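Local coordinates for protein putative enoyl-CoA hydratase/isomerase (Mycobacterium abscessus, PDB 4MI2) that probably isomerises ring-epoxidised phenylacetyl-CoA during phenylacetate degradation, as a member of the enoyl-CoA hydratase/isomerase (crotonase) family, at residues I103-V108 against A213-K218; F65-D70 against N112-G117. All blocks are in the same frame, centred on the assembly; numbering follows the deposited sequence.

Contact 1: residues I103-V108 against A213-K218; sequences IKVPVV and AFSEVK
Lys218 NZ is gripped by two backbone carbonyls of the turn that leads into strand 107-111, donating to Val105 O at 2.8 Å and to Ile103 O at 3.0 Å. The ammonium sits above both carbonyl planes, 35° out of that of Val105. It also forms a salt bridge with Asp127, whose carboxylate accepts Val107 N as well. Lys218 gets there from helix 211-223 by staying extended: CG lies opposite the backbone N (chi1 172°) and the rest of the chain runs nearly straight, passing Lys104 O with CD at 3.6 Å. The carbonyl of Lys104 faces the helix itself. Ser215 CA approaches Lys104 O at 3.5 Å in a CA-H...O contact, and a water donates to Lys104 O and Ser215 O, the latter at 2.7 Å. Beside this polar patch, the Pro106 and Phe214 side chains cross at about a right angle, with Pro106 CG 3.9 Å from Phe214 CB and nearly as close to the ring atom CD1. Leu206 of helix 195-207 and Leu170 of the second subunit pack on both Pro106 and Phe214, so this apolar half extends into the trimer interface. A buried lysine thus ties a helix to a strand entrance, its charge probably balanced by Asp127 and stabilised by two carbonyl dipoles.

Contact 2: residues F65-D70 against N112-G117; sequences FCVGQD and NGACVG
Phe65 N donates to Asn112 O at 2.8 Å, a bent bond (138° at the hydrogen) that approaches 33° out of the carbonyl plane. Two straighter bonds follow: Cys66 N to Ala114 O in the carbonyl plane, and Val116 N to Cys66 O at 3.1 Å, almost in line with the carbonyl. Cys66 therefore bonds on both sides of Cys115, the pattern of a parallel bridge, here a single one, and the two backbones run nearly the same way. Past the bridge Gly68 N donates back to Cys66 SG at 3.5 Å, within the same loop. The side chain of Asn112, its CG placed between the backbone N and carbonyl carbon (chi1 47°), brings OD1 to 3.4 Å from Phe65 CB. That oxygen lies at the edge of the Phe65 ring, in its plane, while the amide plane stands nearly perpendicular to the ring. With chi1 in the extended setting the Phe65 ring passes beside Cys115 SG, which lies 4.0 Å from Phe65 CD2 in an oblique sulfur-aromatic contact; Val109 and Ile111 of strand 107-111 also touch the ring. On the other flank Val67 CG1 meets Ala114 CB at 4.2 Å, and Val116 CG2 lies against the carbonyl of Val67. Gly117 is the N-cap of helix 118-124, and Asp70 caps helix 71-80 through OD2 to Glu73 N. The bridge sets the 65-70 loop beside the turn into helix 118-124; in other crotonases backbone N-H groups from these two regions form the oxyanion hole for the thioester carbonyl, and the same is probable here.

Overall arrangement
The contacts lie on opposite sides of the chain's centre: the centres of contacts 1 and 2 lie about 12 and 14 Å from it and about 25 Å from each other. Strand 107-111 joins them: contact 1 holds its entrance, and residues 112-117, one side of contact 2, follow directly from its exit. They do not otherwise touch, and their segments alternate along the chain. Their surroundings differ: contact 1 fastens helix 211-223 to the core sheet and borders the second subunit, whereas no other chain of the assembly touches contact 2. By family resemblance, contact 2 probably lies at the thioester-binding site, leaving contact 1 on the distant, oligomer-facing side.

Contact 1: residues I103-V108 against A213-K218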
# COMPACT_ATOMS: atom_id res chain seq x y z
N ILE B 103 -10.90 19.92 -3.75
CA ILE B 103 -11.73 19.72 -4.94
C ILE B 103 -12.47 18.39 -4.81
O ILE B 103 -11.85 17.33 -4.70
CB ILE B 103 -10.91 19.76 -6.25
CG1 ILE B 103 -10.18 21.11 -6.36
CG2 ILE B 103 -11.80 19.54 -7.47
CD1 ILE B 103 -9.38 21.29 -7.64
N LYS B 104 -13.80 18.43 -4.81
CA LYS B 104 -14.60 17.22 -4.60
C LYS B 104 -14.75 16.36 -5.86
O LYS B 104 -14.93 15.15 -5.76
CB LYS B 104 -15.97 17.58 -4.05
CG LYS B 104 -15.95 18.32 -2.72
CD LYS B 104 -17.37 18.65 -2.26
CE LYS B 104 -17.49 20.04 -1.64
NZ LYS B 104 -16.97 20.07 -0.25
N VAL B 105 -14.69 17.00 -7.02
CA VAL B 105 -14.92 16.31 -8.30
C VAL B 105 -13.61 15.71 -8.80
O VAL B 105 -12.56 15.94 -8.20
CB VAL B 105 -15.58 17.26 -9.34
CG1 VAL B 105 -16.76 17.98 -8.69
CG2 VAL B 105 -14.59 18.26 -9.91
N PRO B 106 -13.67 14.89 -9.87
CA PRO B 106 -12.46 14.24 -10.35
C PRO B 106 -11.44 15.21 -10.94
O PRO B 106 -11.81 16.15 -11.62
CB PRO B 106 -12.98 13.29 -11.43
CG PRO B 106 -14.41 13.02 -11.05
CD PRO B 106 -14.88 14.34 -10.52
N VAL B 107 -10.16 14.97 -10.65
CA VAL B 107 -9.07 15.83 -11.13
C VAL B 107 -8.14 14.97 -11.96
O VAL B 107 -7.67 13.94 -11.49
CB VAL B 107 -8.27 16.44 -9.97
CG1 VAL B 107 -7.12 17.30 -10.49
CG2 VAL B 107 -9.17 17.25 -9.06
N VAL B 108 -7.89 15.40 -13.19
CA VAL B 108 -7.04 14.71 -14.14
C VAL B 108 -5.84 15.61 -14.40
O VAL B 108 -5.99 16.83 -14.44
CB VAL B 108 -7.77 14.49 -15.48
CG1 VAL B 108 -6.94 13.62 -16.42
CG2 VAL B 108 -9.14 13.86 -15.23
N ALA B 213 -22.13 11.04 -7.52
CA ALA B 213 -21.58 9.73 -7.23
C ALA B 213 -20.05 9.77 -7.22
O ALA B 213 -19.43 9.21 -6.33
CB ALA B 213 -22.09 8.72 -8.25
N PHE B 214 -19.45 10.46 -8.18
CA PHE B 214 -18.00 10.56 -8.23
C PHE B 214 -17.44 11.24 -6.98
O PHE B 214 -16.45 10.78 -6.40
CB PHE B 214 -17.54 11.32 -9.49
CG PHE B 214 -17.72 10.55 -10.78
CD1 PHE B 214 -17.83 11.23 -11.98
CD2 PHE B 214 -17.74 9.15 -10.80
CE1 PHE B 214 -17.97 10.55 -13.18
CE2 PHE B 214 -17.88 8.46 -12.00
CZ PHE B 214 -18.00 9.16 -13.19
N SER B 215 -18.09 12.32 -6.57
CA SER B 215 -17.68 13.05 -5.38
C SER B 215 -17.80 12.18 -4.12
O SER B 215 -16.87 12.16 -3.30
CB SER B 215 -18.49 14.34 -5.24
OG SER B 215 -18.27 15.17 -6.36
N GLU B 216 -18.91 11.46 -3.98
CA GLU B 216 -19.11 10.55 -2.84
C GLU B 216 -18.05 9.44 -2.79
O GLU B 216 -17.45 9.20 -1.75
CB GLU B 216 -20.51 9.92 -2.88
CG GLU B 216 -21.64 10.90 -2.63
CD GLU B 216 -21.93 11.14 -1.16
OE1 GLU B 216 -21.20 10.61 -0.29
OE2 GLU B 216 -22.90 11.86 -0.86
N VAL B 217 -17.81 8.77 -3.91
CA VAL B 217 -16.87 7.65 -3.90
C VAL B 217 -15.42 8.11 -3.59
O VAL B 217 -14.69 7.45 -2.84
CB VAL B 217 -16.99 6.79 -5.18
CG1 VAL B 217 -16.32 7.44 -6.38
CG2 VAL B 217 -16.43 5.39 -4.95
N LYS B 218 -15.05 9.27 -4.12
CA LYS B 218 -13.72 9.85 -3.87
C LYS B 218 -13.52 10.16 -2.38
O LYS B 218 -12.44 9.94 -1.84
CB LYS B 218 -13.54 11.11 -4.72
CG LYS B 218 -12.31 11.94 -4.45
CD LYS B 218 -12.07 12.93 -5.58
CE LYS B 218 -11.08 14.02 -5.20
NZ LYS B 218 -10.81 14.98 -6.30
O HOH W 1 -15.07 14.15 -3.07

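Contact 2: residues F65-D70 against N112-G117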
# COMPACT_ATOMS: atom_id res chain seq x y z
N PHE B 65 6.31 19.79 -17.63
CA PHE B 65 5.15 20.03 -16.77
C PHE B 65 5.47 21.07 -15.70
O PHE B 65 4.83 22.12 -15.62
CB PHE B 65 4.67 18.71 -16.11
CG PHE B 65 3.53 18.89 -15.15
CD1 PHE B 65 2.23 19.02 -15.62
CD2 PHE B 65 3.75 18.93 -13.79
CE1 PHE B 65 1.17 19.20 -14.74
CE2 PHE B 65 2.70 19.10 -12.90
CZ PHE B 65 1.41 19.24 -13.38
N CYS B 66 6.47 20.77 -14.87
CA CYS B 66 6.84 21.66 -13.77
C CYS B 66 8.13 21.19 -13.09
O CYS B 66 8.18 20.10 -12.52
CB CYS B 66 5.71 21.72 -12.74
SG CYS B 66 6.02 22.87 -11.38
N VAL B 67 9.16 22.03 -13.13
CA VAL B 67 10.43 21.71 -12.50
C VAL B 67 10.48 22.07 -11.02
O VAL B 67 11.52 21.92 -10.39
CB VAL B 67 11.66 22.32 -13.23
CG1 VAL B 67 11.75 21.78 -14.65
CG2 VAL B 67 11.65 23.85 -13.19
N GLY B 68 9.37 22.54 -10.46
CA GLY B 68 9.30 22.86 -9.03
C GLY B 68 9.65 24.31 -8.73
O GLY B 68 9.50 25.18 -9.59
N GLN B 69 10.11 24.56 -7.51
CA GLN B 69 10.41 25.92 -7.03
C GLN B 69 11.29 26.71 -8.00
O GLN B 69 12.25 26.18 -8.56
CB GLN B 69 11.11 25.84 -5.66
CG GLN B 69 11.70 27.14 -5.14
CD GLN B 69 10.66 28.22 -4.93
OE1 GLN B 69 9.55 27.95 -4.43
NE2 GLN B 69 11.01 29.46 -5.27
N ASP B 70 10.97 27.98 -8.18
CA ASP B 70 11.82 28.85 -8.98
C ASP B 70 13.19 29.05 -8.29
O ASP B 70 13.27 29.47 -7.14
CB ASP B 70 11.14 30.19 -9.23
CG ASP B 70 12.00 31.12 -10.04
OD1 ASP B 70 12.12 30.89 -11.25
OD2 ASP B 70 12.55 32.06 -9.46
N ASN B 112 3.68 16.22 -19.30
CA ASN B 112 4.70 16.29 -20.33
C ASN B 112 6.07 16.50 -19.67
O ASN B 112 6.16 17.19 -18.66
CB ASN B 112 4.38 17.48 -21.26
CG ASN B 112 4.02 18.77 -20.50
OD1 ASN B 112 3.52 18.74 -19.35
ND2 ASN B 112 4.25 19.92 -21.14
N GLY B 113 7.11 15.90 -20.24
CA GLY B 113 8.49 16.13 -19.82
C GLY B 113 8.76 16.09 -18.31
O GLY B 113 8.23 15.23 -17.61
N ALA B 114 9.55 17.05 -17.82
CA ALA B 114 10.02 17.02 -16.43
C ALA B 114 8.92 17.34 -15.43
O ALA B 114 8.17 18.32 -15.59
CB ALA B 114 11.20 17.98 -16.24
N CYS B 115 8.87 16.51 -14.39
CA CYS B 115 7.88 16.60 -13.31
C CYS B 115 8.64 16.30 -12.02
O CYS B 115 8.81 15.14 -11.63
CB CYS B 115 6.77 15.58 -13.56
SG CYS B 115 5.42 15.56 -12.36
N VAL B 116 9.15 17.36 -11.38
CA VAL B 116 10.05 17.17 -10.25
C VAL B 116 9.76 18.13 -9.13
O VAL B 116 9.26 19.23 -9.35
CB VAL B 116 11.54 17.32 -10.66
CG1 VAL B 116 11.89 16.40 -11.82
CG2 VAL B 116 11.86 18.76 -11.02
N GLY B 117 10.12 17.70 -7.91
CA GLY B 117 9.93 18.53 -6.74
C GLY B 117 8.46 18.78 -6.51
O GLY B 117 7.65 17.86 -6.62